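PDB 4NAS: ribulose-bisphosphate carboxylase, which belongs to the ribulose-bisphosphate carboxylase large-chain family, joining an N-terminal domain to a calcium-binding catalytic domain of the TIM-barrel type. Local coordinates for residues B[165-173]-B[371-379]; B[184-194]-B[227-236]. All blocks are in the same frame, centred on the assembly; numbering follows the deposited sequence.

Contact 1 of 2, residues B[165-173]-B[371-379]; sequences GEQAEGGVD and ARMGGRAFF
Gly-170 lies against Arg-372 and Gly-375 where, in the TIM-barrel catalytic domain, the end of helix 157-168 and the type I beta turn from Ala-168 to Gly-171 rest on the first turns of helix 371-386. This is close backbone packing: Gly-170 CA is 3.3 Å from Arg-372 O, and Gly-170 O sits against the backbone of Gly-375. The lack of a side chain on both glycines leaves room for it.

No direct hydrogen bond crosses the contact; waters make the polar links. One accepts from Arg-372 N in the first turn of the helix and donates to Glu-166 OE2, while a second donates to both Gln-167 O and Ala-371 O. Of two further waters on Glu-169 O, one lies 2.7 Å from Glu-169 O and 2.9 Å from Arg-372 NE, in the guanidinium plane; the other leads by a weak bond to Arg-376 NH1. The carboxylate of Glu-169 turns to a different partner, a salt bridge with Arg-206.

Among the carbon contacts, the Arg-372 chain is extended with CG anti to the backbone N (chi1 177°), which lays CG 3.6 Å from Glu-169 O and CD beside Glu-169 CB. Arg-376 CD lies over one face of the Arg-372 guanidinium, toward its rim. Ala-371 CB packs on the Glu-166 backbone.

At the far end Phe-379 meets the chain leaving the turn. Gly-171 O, whose hydrogen bond is to Arg-209, lies 3.3 Å from Phe-379 CE2. Asp-173, paired with Arg-142 and bonded to Val-145 N, turns its carboxylate 71° from the ring plane, with OD2 4.0 Å from Phe-379 CZ.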
ATOM      1  N   GLY B 165      28.290   1.571  19.409  1.00 35.42           N
ATOM      2  CA  GLY B 165      29.328   2.392  19.997  1.00 36.90           C
ATOM      3  C   GLY B 165      30.308   2.932  18.976  1.00 44.42           C
ATOM      4  O   GLY B 165      30.664   4.109  19.017  1.00 44.04           O
ATOM      5  N   GLU B 166      30.749   2.064  18.067  1.00 36.76           N
ATOM      6  CA  GLU B 166      31.616   2.461  16.964  1.00 53.26           C
ATOM      7  C   GLU B 166      31.041   3.629  16.179  1.00 34.82           C
ATOM      8  O   GLU B 166      31.741   4.592  15.914  1.00 45.78           O
ATOM      9  CB  GLU B 166      31.887   1.285  16.025  1.00 56.93           C
ATOM     10  CG  GLU B 166      32.793   0.211  16.617  1.00 60.04           C
ATOM     11  CD  GLU B 166      34.171   0.739  17.010  1.00 72.27           C
ATOM     12  OE1 GLU B 166      34.353   1.146  18.182  1.00 71.52           O
ATOM     13  OE2 GLU B 166      35.077   0.734  16.147  1.00 79.18           O
ATOM     14  N   GLN B 167      29.766   3.543  15.807  1.00 33.00           N
ATOM     15  CA  GLN B 167      29.114   4.667  15.130  1.00 31.32           C
ATOM     16  C   GLN B 167      29.072   5.938  15.984  1.00 31.75           C
ATOM     17  O   GLN B 167      29.432   7.018  15.511  1.00 47.44           O
ATOM     18  CB  GLN B 167      27.710   4.289  14.642  1.00 29.46           C
ATOM     19  CG  GLN B 167      27.727   3.357  13.440  1.00 31.58           C
ATOM     20  CD  GLN B 167      26.429   2.614  13.275  1.00 32.37           C
ATOM     21  OE1 GLN B 167      25.647   2.880  12.342  1.00 29.69           O
ATOM     22  NE2 GLN B 167      26.178   1.673  14.177  1.00 28.39           N
ATOM     23  N   ALA B 168      28.678   5.801  17.246  1.00 35.22           N
ATOM     24  CA  ALA B 168      28.527   6.954  18.128  1.00 36.12           C
ATOM     25  C   ALA B 168      29.876   7.605  18.433  1.00 40.69           C
ATOM     26  O   ALA B 168      29.964   8.809  18.671  1.00 35.06           O
ATOM     27  CB  ALA B 168      27.814   6.553  19.417  1.00 33.63           C
ATOM     28  N   GLU B 169      30.937   6.813  18.399  1.00 42.74           N
ATOM     29  CA  GLU B 169      32.253   7.367  18.668  1.00 49.67           C
ATOM     30  C   GLU B 169      32.689   8.340  17.573  1.00 50.42           C
ATOM     31  O   GLU B 169      33.606   9.138  17.767  1.00 47.30           O
ATOM     32  CB  GLU B 169      33.270   6.260  18.965  1.00 55.24           C
ATOM     33  CG  GLU B 169      33.095   5.756  20.398  1.00 63.09           C
ATOM     34  CD  GLU B 169      34.045   4.654  20.800  1.00 73.00           C
ATOM     35  OE1 GLU B 169      34.261   3.714  20.003  1.00 75.87           O
ATOM     36  OE2 GLU B 169      34.562   4.727  21.936  1.00 75.96           O
ATOM     37  N   GLY B 170      31.997   8.294  16.436  1.00 35.31           N
ATOM     38  CA  GLY B 170      32.214   9.260  15.372  1.00 34.49           C
ATOM     39  C   GLY B 170      31.435  10.565  15.538  1.00 34.73           C
ATOM     40  O   GLY B 170      31.464  11.416  14.652  1.00 32.84           O
ATOM     41  N   GLY B 171      30.750  10.725  16.670  1.00 35.49           N
ATOM     42  CA  GLY B 171      30.019  11.949  16.963  1.00 39.66           C
ATOM     43  C   GLY B 171      28.664  12.125  16.283  1.00 31.15           C
ATOM     44  O   GLY B 171      28.052  13.198  16.350  1.00 30.64           O
ATOM     45  N   VAL B 172      28.178  11.081  15.621  1.00 29.91           N
ATOM     46  CA  VAL B 172      26.899  11.191  14.899  1.00 27.85           C
ATOM     47  C   VAL B 172      25.713  11.553  15.802  1.00 34.67           C
ATOM     48  O   VAL B 172      25.689  11.191  16.982  1.00 29.77           O
ATOM     49  CB  VAL B 172      26.580   9.919  14.110  1.00 32.79           C
ATOM     50  CG1 VAL B 172      27.737   9.593  13.154  1.00 28.74           C
ATOM     51  CG2 VAL B 172      26.324   8.769  15.065  1.00 33.77           C
ATOM     52  N   ASP B 173      24.754  12.288  15.234  1.00 26.06           N
ATOM     53  CA  ASP B 173      23.585  12.778  15.962  1.00 32.64           C
ATOM     54  C   ASP B 173      22.566  11.644  16.127  1.00 31.18           C
ATOM     55  O   ASP B 173      21.815  11.602  17.104  1.00 25.52           O
ATOM     56  CB  ASP B 173      22.917  13.935  15.199  1.00 28.11           C
ATOM     57  CG  ASP B 173      23.854  15.112  14.946  1.00 29.49           C
ATOM     58  OD1 ASP B 173      24.289  15.780  15.912  1.00 30.93           O
ATOM     59  OD2 ASP B 173      24.136  15.403  13.761  1.00 33.04           O
ATOM     60  N   ALA B 371      34.089   3.141  11.146  1.00 28.24           N
ATOM     61  CA  ALA B 371      32.896   3.977  11.327  1.00 32.40           C
ATOM     62  C   ALA B 371      33.212   5.278  12.070  1.00 32.57           C
ATOM     63  O   ALA B 371      32.782   6.354  11.660  1.00 35.61           O
ATOM     64  CB  ALA B 371      31.813   3.198  12.061  1.00 30.82           C
ATOM     65  N   ARG B 372      33.974   5.163  13.153  1.00 28.77           N
ATOM     66  CA  ARG B 372      34.374   6.328  13.934  1.00 31.12           C
ATOM     67  C   ARG B 372      34.949   7.423  13.054  1.00 33.72           C
ATOM     68  O   ARG B 372      34.499   8.570  13.088  1.00 27.91           O
ATOM     69  CB  ARG B 372      35.406   5.972  15.007  1.00 34.41           C
ATOM     70  CG  ARG B 372      35.865   7.222  15.757  1.00 35.27           C
ATOM     71  CD  ARG B 372      36.762   6.937  16.951  1.00 45.25           C
ATOM     72  NE  ARG B 372      37.157   8.209  17.549  1.00 50.77           N
ATOM     73  CZ  ARG B 372      38.225   8.908  17.179  1.00 48.88           C
ATOM     74  NH1 ARG B 372      39.028   8.443  16.228  1.00 47.32           N
ATOM     75  NH2 ARG B 372      38.491  10.067  17.765  1.00 51.31           N
HETATM   76  N   MSE B 373      35.950   7.055  12.269  1.00 27.59           N
HETATM   77  CA  MSE B 373      36.534   7.969  11.306  1.00 32.67           C
HETATM   78  C   MSE B 373      35.535   8.393  10.233  1.00 36.85           C
HETATM   79  O   MSE B 373      35.579   9.534   9.777  1.00 36.38           O
HETATM   80  CB  MSE B 373      37.776   7.339  10.673  1.00 40.23           C
HETATM   81  CG  MSE B 373      38.902   7.121  11.674  1.00 43.66           C
HETATM   82 SE   MSE B 373      39.581   8.795  12.412  0.58 36.32          SE
HETATM   83  CE  MSE B 373      40.511   9.411  10.828  1.00 39.56           C
ATOM     84  N   GLY B 374      34.642   7.478   9.836  1.00 25.24           N
ATOM     85  CA  GLY B 374      33.653   7.756   8.814  1.00 31.64           C
ATOM     86  C   GLY B 374      32.729   8.883   9.225  1.00 27.85           C
ATOM     87  O   GLY B 374      32.365   9.733   8.412  1.00 28.51           O
ATOM     88  N   GLY B 375      32.344   8.883  10.494  1.00 25.59           N
ATOM     89  CA  GLY B 375      31.576   9.982  11.049  1.00 25.62           C
ATOM     90  C   GLY B 375      32.356  11.290  11.154  1.00 28.81           C
ATOM     91  O   GLY B 375      31.852  12.352  10.762  1.00 31.41           O
ATOM     92  N   ARG B 376      33.582  11.219  11.670  1.00 24.70           N
ATOM     93  CA  ARG B 376      34.408  12.417  11.843  1.00 30.33           C
ATOM     94  C   ARG B 376      34.543  13.160  10.514  1.00 34.79           C
ATOM     95  O   ARG B 376      34.424  14.389  10.470  1.00 31.19           O
ATOM     96  CB  ARG B 376      35.790  12.064  12.412  1.00 38.59           C
ATOM     97  CG  ARG B 376      35.732  11.539  13.836  1.00 40.77           C
ATOM     98  CD  ARG B 376      37.090  11.127  14.345  1.00 41.41           C
ATOM     99  NE  ARG B 376      37.960  12.277  14.557  1.00 35.71           N
ATOM    100  CZ  ARG B 376      38.013  12.962  15.691  1.00 42.24           C
ATOM    101  NH1 ARG B 376      37.244  12.604  16.711  1.00 44.04           N
ATOM    102  NH2 ARG B 376      38.844  13.996  15.809  1.00 44.79           N
ATOM    103  N   ALA B 377      34.767  12.389   9.444  1.00 30.24           N
ATOM    104  CA  ALA B 377      34.842  12.900   8.069  1.00 33.18           C
ATOM    105  C   ALA B 377      33.715  13.852   7.692  1.00 28.27           C
ATOM    106  O   ALA B 377      33.949  14.888   7.069  1.00 27.45           O
ATOM    107  CB  ALA B 377      34.854  11.746   7.087  1.00 28.84           C
ATOM    108  N   PHE B 378      32.483  13.492   8.037  1.00 29.87           N
ATOM    109  CA  PHE B 378      31.354  14.344   7.692  1.00 26.32           C
ATOM    110  C   PHE B 378      31.423  15.637   8.490  1.00 25.32           C
ATOM    111  O   PHE B 378      31.225  16.728   7.952  1.00 29.28           O
ATOM    112  CB  PHE B 378      30.016  13.625   7.899  1.00 21.21           C
ATOM    113  CG  PHE B 378      29.697  12.615   6.823  1.00 28.04           C
ATOM    114  CD1 PHE B 378      29.147  13.022   5.609  1.00 27.24           C
ATOM    115  CD2 PHE B 378      29.925  11.260   7.027  1.00 25.36           C
ATOM    116  CE1 PHE B 378      28.855  12.098   4.609  1.00 30.00           C
ATOM    117  CE2 PHE B 378      29.638  10.336   6.039  1.00 20.42           C
ATOM    118  CZ  PHE B 378      29.100  10.754   4.825  1.00 25.82           C
ATOM    119  N   PHE B 379      31.720  15.522   9.772  1.00 23.62           N
ATOM    120  CA  PHE B 379      31.910  16.707  10.587  1.00 24.66           C
ATOM    121  C   PHE B 379      33.068  17.605  10.097  1.00 30.59           C
ATOM    122  O   PHE B 379      32.975  18.836  10.170  1.00 32.95           O
ATOM    123  CB  PHE B 379      32.008  16.324  12.074  1.00 31.89           C
ATOM    124  CG  PHE B 379      30.674  15.956  12.684  1.00 34.57           C
ATOM    125  CD1 PHE B 379      29.751  16.945  13.014  1.00 34.52           C
ATOM    126  CD2 PHE B 379      30.329  14.633  12.904  1.00 34.37           C
ATOM    127  CE1 PHE B 379      28.509  16.621  13.554  1.00 34.14           C
ATOM    128  CE2 PHE B 379      29.079  14.299  13.450  1.00 29.28           C
ATOM    129  CZ  PHE B 379      28.177  15.296  13.778  1.00 31.94           C
TER
HETATM  130  O   HOH W   1      35.452   2.813  14.374  1.00 33.59           O
HETATM  131  O   HOH W   2      30.288   7.528  13.050  1.00 35.89           O
HETATM  132  O   HOH W   3      34.330  11.966  17.237  1.00 31.68           O
HETATM  133  O   HOH W   4      35.529   9.424  19.609  1.00 43.01           O

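Contact 2 of 2, residues B[184-194]-B[227-236]; sequences EAYATPEDRVR and RARRLAELGA
Two carboxylates share one guanidinium: Glu-184 meets Arg-227 end-on, and Glu-190 takes its NE side. Arg-227 NH2 reaches Glu-184 OE1 and NH1 reaches OE2, each at 2.8 Å, though both oxygens are approached from above the carboxylate plane. The Glu-190 carboxylate lies nearly coplanar with the guanidinium, its OE1 receiving Arg-227 NE at 3.2 Å through the syn lone pair in an almost straight bond (172°). Glu-190 OE1 also accepts from Arg-230 NH1 at 3.2 Å. A first torsion of only 17° and a bend at chi2 swing Glu-190 into this place, while Pro-189 CG lies over the rim of one face of the Arg-227 guanidinium.

Beneath this network, helices 189-207 and 221-233, neighbours in the TIM barrel, run nearly parallel (18° between the segment axes, 9.8 Å apart). Val-193 CG2 meets Leu-231 CD2 at 4.0 Å, and Val-193 CG1 lies 3.8 Å from Leu-234 CB, beside the Schellman turn at Gly-235. Leu-234 CD2 touches Arg-194 NE at 3.4 Å.

Arg-227 NH1 also donates to Thr-218 O, so the guanidinium is fixed in both position and rotation, and its positive charge, with that of Arg-230, probably keeps both glutamates ionised.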
ATOM      1  N   GLU B 184      13.204 -10.656  16.731  1.00 32.05           N
ATOM      2  CA  GLU B 184      13.473 -10.266  18.113  1.00 37.22           C
ATOM      3  C   GLU B 184      14.096 -11.419  18.902  1.00 45.91           C
ATOM      4  O   GLU B 184      13.929 -11.509  20.113  1.00 50.03           O
ATOM      5  CB  GLU B 184      12.184  -9.773  18.788  1.00 39.40           C
ATOM      6  CG  GLU B 184      11.441  -8.707  17.978  1.00 39.66           C
ATOM      7  CD  GLU B 184      10.151  -8.230  18.645  1.00 42.74           C
ATOM      8  OE1 GLU B 184      10.056  -8.293  19.889  1.00 38.23           O
ATOM      9  OE2 GLU B 184       9.232  -7.784  17.921  1.00 44.25           O
ATOM     10  N   ALA B 185      14.830 -12.291  18.217  1.00 47.73           N
ATOM     11  CA  ALA B 185      15.387 -13.489  18.856  1.00 43.87           C
ATOM     12  C   ALA B 185      16.634 -13.230  19.701  1.00 36.47           C
ATOM     13  O   ALA B 185      16.906 -13.953  20.640  1.00 37.61           O
ATOM     14  CB  ALA B 185      15.678 -14.565  17.816  1.00 38.90           C
ATOM     15  N   TYR B 186      17.398 -12.207  19.359  1.00 39.72           N
ATOM     16  CA  TYR B 186      18.643 -11.957  20.064  1.00 39.13           C
ATOM     17  C   TYR B 186      18.570 -10.661  20.867  1.00 42.39           C
ATOM     18  O   TYR B 186      19.195 -10.532  21.921  1.00 38.42           O
ATOM     19  CB  TYR B 186      19.808 -11.940  19.075  1.00 44.31           C
ATOM     20  CG  TYR B 186      19.782 -13.144  18.161  1.00 52.46           C
ATOM     21  CD1 TYR B 186      20.259 -14.380  18.589  1.00 56.38           C
ATOM     22  CD2 TYR B 186      19.243 -13.054  16.884  1.00 50.26           C
ATOM     23  CE1 TYR B 186      20.218 -15.492  17.759  1.00 60.09           C
ATOM     24  CE2 TYR B 186      19.197 -14.157  16.048  1.00 54.98           C
ATOM     25  CZ  TYR B 186      19.683 -15.371  16.485  1.00 57.17           C
ATOM     26  OH  TYR B 186      19.628 -16.462  15.643  1.00 57.40           O
ATOM     27  N   ALA B 187      17.794  -9.705  20.370  1.00 33.91           N
ATOM     28  CA  ALA B 187      17.635  -8.438  21.072  1.00 36.49           C
ATOM     29  C   ALA B 187      16.326  -7.783  20.667  1.00 31.67           C
ATOM     30  O   ALA B 187      16.152  -7.402  19.517  1.00 30.22           O
ATOM     31  CB  ALA B 187      18.799  -7.510  20.781  1.00 33.21           C
ATOM     32  N   THR B 188      15.414  -7.670  21.622  1.00 31.95           N
ATOM     33  CA  THR B 188      14.146  -7.002  21.408  1.00 35.42           C
ATOM     34  C   THR B 188      14.360  -5.504  21.231  1.00 35.45           C
ATOM     35  O   THR B 188      15.339  -4.948  21.730  1.00 37.46           O
ATOM     36  CB  THR B 188      13.220  -7.210  22.600  1.00 31.40           C
ATOM     37  OG1 THR B 188      13.764  -6.544  23.750  1.00 32.38           O
ATOM     38  CG2 THR B 188      13.070  -8.678  22.887  1.00 32.73           C
ATOM     39  N   PRO B 189      13.452  -4.847  20.501  1.00 30.93           N
ATOM     40  CA  PRO B 189      13.525  -3.393  20.349  1.00 27.35           C
ATOM     41  C   PRO B 189      13.622  -2.650  21.697  1.00 31.03           C
ATOM     42  O   PRO B 189      14.372  -1.670  21.814  1.00 27.08           O
ATOM     43  CB  PRO B 189      12.225  -3.071  19.608  1.00 28.68           C
ATOM     44  CG  PRO B 189      12.087  -4.255  18.674  1.00 22.48           C
ATOM     45  CD  PRO B 189      12.498  -5.451  19.545  1.00 25.31           C
ATOM     46  N   GLU B 190      12.889  -3.109  22.707  1.00 25.77           N
ATOM     47  CA  GLU B 190      12.923  -2.421  23.989  1.00 27.58           C
ATOM     48  C   GLU B 190      14.288  -2.592  24.668  1.00 38.11           C
ATOM     49  O   GLU B 190      14.798  -1.654  25.288  1.00 38.89           O
ATOM     50  CB  GLU B 190      11.756  -2.817  24.913  1.00 29.40           C
ATOM     51  CG  GLU B 190      10.992  -4.085  24.580  1.00 40.36           C
ATOM     52  CD  GLU B 190      10.096  -3.983  23.326  1.00 34.21           C
ATOM     53  OE1 GLU B 190       9.121  -3.196  23.287  1.00 39.05           O
ATOM     54  OE2 GLU B 190      10.372  -4.729  22.383  1.00 33.70           O
ATOM     55  N   ASP B 191      14.889  -3.772  24.526  1.00 36.09           N
ATOM     56  CA  ASP B 191      16.217  -4.015  25.094  1.00 39.87           C
ATOM     57  C   ASP B 191      17.306  -3.232  24.351  1.00 40.26           C
ATOM     58  O   ASP B 191      18.307  -2.813  24.951  1.00 37.32           O
ATOM     59  CB  ASP B 191      16.554  -5.510  25.103  1.00 45.35           C
ATOM     60  CG  ASP B 191      15.820  -6.273  26.202  1.00 49.98           C
ATOM     61  OD1 ASP B 191      15.266  -5.630  27.125  1.00 46.66           O
ATOM     62  OD2 ASP B 191      15.810  -7.522  26.142  1.00 54.47           O
ATOM     63  N   ARG B 192      17.121  -3.046  23.045  1.00 26.80           N
ATOM     64  CA  ARG B 192      18.044  -2.230  22.258  1.00 35.63           C
ATOM     65  C   ARG B 192      17.988  -0.771  22.669  1.00 26.32           C
ATOM     66  O   ARG B 192      19.026  -0.120  22.800  1.00 30.61           O
ATOM     67  CB  ARG B 192      17.793  -2.377  20.749  1.00 28.16           C
ATOM     68  CG  ARG B 192      17.949  -3.805  20.268  1.00 33.57           C
ATOM     69  CD  ARG B 192      18.194  -3.885  18.768  1.00 27.79           C
ATOM     70  NE  ARG B 192      17.145  -3.228  17.995  1.00 28.51           N
ATOM     71  CZ  ARG B 192      16.030  -3.822  17.574  1.00 29.13           C
ATOM     72  NH1 ARG B 192      15.788  -5.086  17.892  1.00 30.93           N
ATOM     73  NH2 ARG B 192      15.153  -3.141  16.843  1.00 28.28           N
ATOM     74  N   VAL B 193      16.787  -0.247  22.887  1.00 30.19           N
ATOM     75  CA  VAL B 193      16.674   1.157  23.269  1.00 30.30           C
ATOM     76  C   VAL B 193      17.391   1.380  24.609  1.00 33.40           C
ATOM     77  O   VAL B 193      18.207   2.296  24.738  1.00 32.80           O
ATOM     78  CB  VAL B 193      15.202   1.633  23.343  1.00 36.56           C
ATOM     79  CG1 VAL B 193      15.117   3.017  23.979  1.00 28.54           C
ATOM     80  CG2 VAL B 193      14.545   1.626  21.932  1.00 27.91           C
ATOM     81  N   ARG B 194      17.104   0.524  25.585  1.00 30.06           N
ATOM     82  CA  ARG B 194      17.720   0.636  26.911  1.00 35.57           C
ATOM     83  C   ARG B 194      19.237   0.606  26.830  1.00 37.65           C
ATOM     84  O   ARG B 194      19.912   1.453  27.406  1.00 43.19           O
ATOM     85  CB  ARG B 194      17.263  -0.499  27.823  1.00 37.80           C
ATOM     86  CG  ARG B 194      15.840  -0.385  28.337  1.00 49.65           C
ATOM     87  CD  ARG B 194      15.646  -1.231  29.601  1.00 62.11           C
ATOM     88  NE  ARG B 194      14.232  -1.431  29.911  1.00 67.99           N
ATOM     89  CZ  ARG B 194      13.471  -2.373  29.355  1.00 68.74           C
ATOM     90  NH1 ARG B 194      13.986  -3.209  28.463  1.00 67.23           N
ATOM     91  NH2 ARG B 194      12.194  -2.481  29.691  1.00 74.09           N
ATOM     92  N   ARG B 227       3.338  -0.137  21.611  1.00 29.55           N
ATOM     93  CA  ARG B 227       4.779  -0.337  21.513  1.00 28.30           C
ATOM     94  C   ARG B 227       5.515   0.984  21.250  1.00 24.91           C
ATOM     95  O   ARG B 227       6.566   1.239  21.832  1.00 28.53           O
ATOM     96  CB  ARG B 227       5.161  -1.391  20.461  1.00 24.77           C
ATOM     97  CG  ARG B 227       6.667  -1.717  20.511  1.00 27.50           C
ATOM     98  CD  ARG B 227       7.093  -2.916  19.659  1.00 27.05           C
ATOM     99  NE  ARG B 227       7.971  -3.837  20.402  1.00 24.66           N
ATOM    100  CZ  ARG B 227       8.335  -5.031  19.947  1.00 26.03           C
ATOM    101  NH1 ARG B 227       7.917  -5.438  18.752  1.00 29.67           N
ATOM    102  NH2 ARG B 227       9.129  -5.809  20.659  1.00 32.37           N
ATOM    103  N   ALA B 228       4.959   1.817  20.375  1.00 22.70           N
ATOM    104  CA  ALA B 228       5.544   3.124  20.074  1.00 22.74           C
ATOM    105  C   ALA B 228       5.662   3.958  21.355  1.00 21.66           C
ATOM    106  O   ALA B 228       6.652   4.687  21.571  1.00 21.78           O
ATOM    107  CB  ALA B 228       4.678   3.856  19.064  1.00 21.81           C
ATOM    108  N   ARG B 229       4.644   3.848  22.199  1.00 28.73           N
ATOM    109  CA  ARG B 229       4.604   4.597  23.451  1.00 35.22           C
ATOM    110  C   ARG B 229       5.687   4.107  24.401  1.00 31.42           C
ATOM    111  O   ARG B 229       6.345   4.910  25.069  1.00 31.34           O
ATOM    112  CB  ARG B 229       3.246   4.439  24.143  1.00 30.64           C
ATOM    113  CG  ARG B 229       2.057   5.061  23.433  1.00 41.38           C
ATOM    114  CD  ARG B 229       0.827   4.946  24.335  1.00 54.72           C
ATOM    115  NE  ARG B 229      -0.424   5.304  23.672  1.00 56.94           N
ATOM    116  CZ  ARG B 229      -1.431   4.460  23.484  1.00 57.06           C
ATOM    117  NH1 ARG B 229      -2.541   4.867  22.874  1.00 51.40           N
ATOM    118  NH2 ARG B 229      -1.328   3.206  23.911  1.00 57.48           N
ATOM    119  N   ARG B 230       5.851   2.786  24.483  1.00 32.12           N
ATOM    120  CA  ARG B 230       6.838   2.208  25.387  1.00 34.94           C
ATOM    121  C   ARG B 230       8.220   2.621  24.938  1.00 32.99           C
ATOM    122  O   ARG B 230       9.052   2.996  25.768  1.00 27.93           O
ATOM    123  CB  ARG B 230       6.749   0.683  25.426  1.00 38.90           C
ATOM    124  CG  ARG B 230       5.475   0.124  26.035  1.00 49.43           C
ATOM    125  CD  ARG B 230       5.633  -1.359  26.342  1.00 58.33           C
ATOM    126  NE  ARG B 230       6.159  -2.115  25.201  1.00 61.64           N
ATOM    127  CZ  ARG B 230       5.417  -2.863  24.387  1.00 64.90           C
ATOM    128  NH1 ARG B 230       5.988  -3.518  23.377  1.00 65.75           N
ATOM    129  NH2 ARG B 230       4.105  -2.965  24.582  1.00 61.99           N
ATOM    130  N   LEU B 231       8.450   2.561  23.622  1.00 28.58           N
ATOM    131  CA  LEU B 231       9.767   2.834  23.060  1.00 31.59           C
ATOM    132  C   LEU B 231      10.166   4.276  23.308  1.00 23.23           C
ATOM    133  O   LEU B 231      11.329   4.562  23.596  1.00 25.46           O
ATOM    134  CB  LEU B 231       9.839   2.477  21.554  1.00 24.59           C
ATOM    135  CG  LEU B 231       9.694   0.986  21.233  1.00 23.85           C
ATOM    136  CD1 LEU B 231       9.668   0.684  19.740  1.00 20.47           C
ATOM    137  CD2 LEU B 231      10.791   0.169  21.919  1.00 22.76           C
ATOM    138  N   ALA B 232       9.194   5.177  23.221  1.00 25.35           N
ATOM    139  CA  ALA B 232       9.408   6.590  23.563  1.00 25.40           C
ATOM    140  C   ALA B 232       9.779   6.736  25.038  1.00 33.03           C
ATOM    141  O   ALA B 232      10.778   7.366  25.387  1.00 32.18           O
ATOM    142  CB  ALA B 232       8.153   7.399  23.266  1.00 25.06           C
ATOM    143  N   GLU B 233       8.955   6.145  25.894  1.00 34.21           N
ATOM    144  CA  GLU B 233       9.175   6.160  27.342  1.00 40.75           C
ATOM    145  C   GLU B 233      10.553   5.614  27.728  1.00 39.62           C
ATOM    146  O   GLU B 233      11.151   6.054  28.702  1.00 42.59           O
ATOM    147  CB  GLU B 233       8.062   5.367  28.036  1.00 41.91           C
ATOM    148  CG  GLU B 233       6.687   6.036  27.941  1.00 50.04           C
ATOM    149  CD  GLU B 233       5.525   5.087  28.221  1.00 56.42           C
ATOM    150  OE1 GLU B 233       4.360   5.543  28.190  1.00 57.19           O
ATOM    151  OE2 GLU B 233       5.770   3.885  28.463  1.00 60.40           O
ATOM    152  N   LEU B 234      11.060   4.669  26.941  1.00 38.89           N
ATOM    153  CA  LEU B 234      12.359   4.051  27.203  1.00 34.08           C
ATOM    154  C   LEU B 234      13.525   4.878  26.686  1.00 33.87           C
ATOM    155  O   LEU B 234      14.691   4.548  26.940  1.00 35.56           O
ATOM    156  CB  LEU B 234      12.407   2.643  26.602  1.00 34.50           C
ATOM    157  CG  LEU B 234      11.807   1.561  27.498  1.00 36.08           C
ATOM    158  CD1 LEU B 234      11.599   0.277  26.709  1.00 38.91           C
ATOM    159  CD2 LEU B 234      12.701   1.334  28.716  1.00 33.66           C
ATOM    160  N   GLY B 235      13.229   5.940  25.945  1.00 30.07           N
ATOM    161  CA  GLY B 235      14.277   6.867  25.553  1.00 30.42           C
ATOM    162  C   GLY B 235      14.759   6.776  24.117  1.00 29.67           C
ATOM    163  O   GLY B 235      15.826   7.290  23.793  1.00 29.19           O
ATOM    164  N   ALA B 236      13.974   6.138  23.254  1.00 27.76           N
ATOM    165  CA  ALA B 236      14.265   6.123  21.826  1.00 28.28           C
ATOM    166  C   ALA B 236      14.405   7.554  21.289  1.00 30.38           C
ATOM    167  O   ALA B 236      13.635   8.435  21.664  1.00 30.12           O
ATOM    168  CB  ALA B 236      13.136   5.378  21.067  1.00 23.46           C
TER

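In the fold
Both contacts belong to the catalytic domain, with centres 23 Å apart and nearest atoms about 9 Å apart, so they do not touch. Helix 157-168, which leads into contact 1, and helix 189-207 of contact 2 follow each other in the chain. In the sequence between these helices come the calcium ligands: carboxylated Lys-176, Asp-178 and Glu-179. In contact 1 the side chain of Gln-167 is about 11 Å from a calcium ion and hydrogen-bonds to Ser-147. Contact 2 adjoins the same stretch through Arg-192, salt-bridged to Asp-177. In segment 184-194, Tyr-186 OH hydrogen-bonds to His-56 of the second subunit, whereas contact 1 touches no other chain.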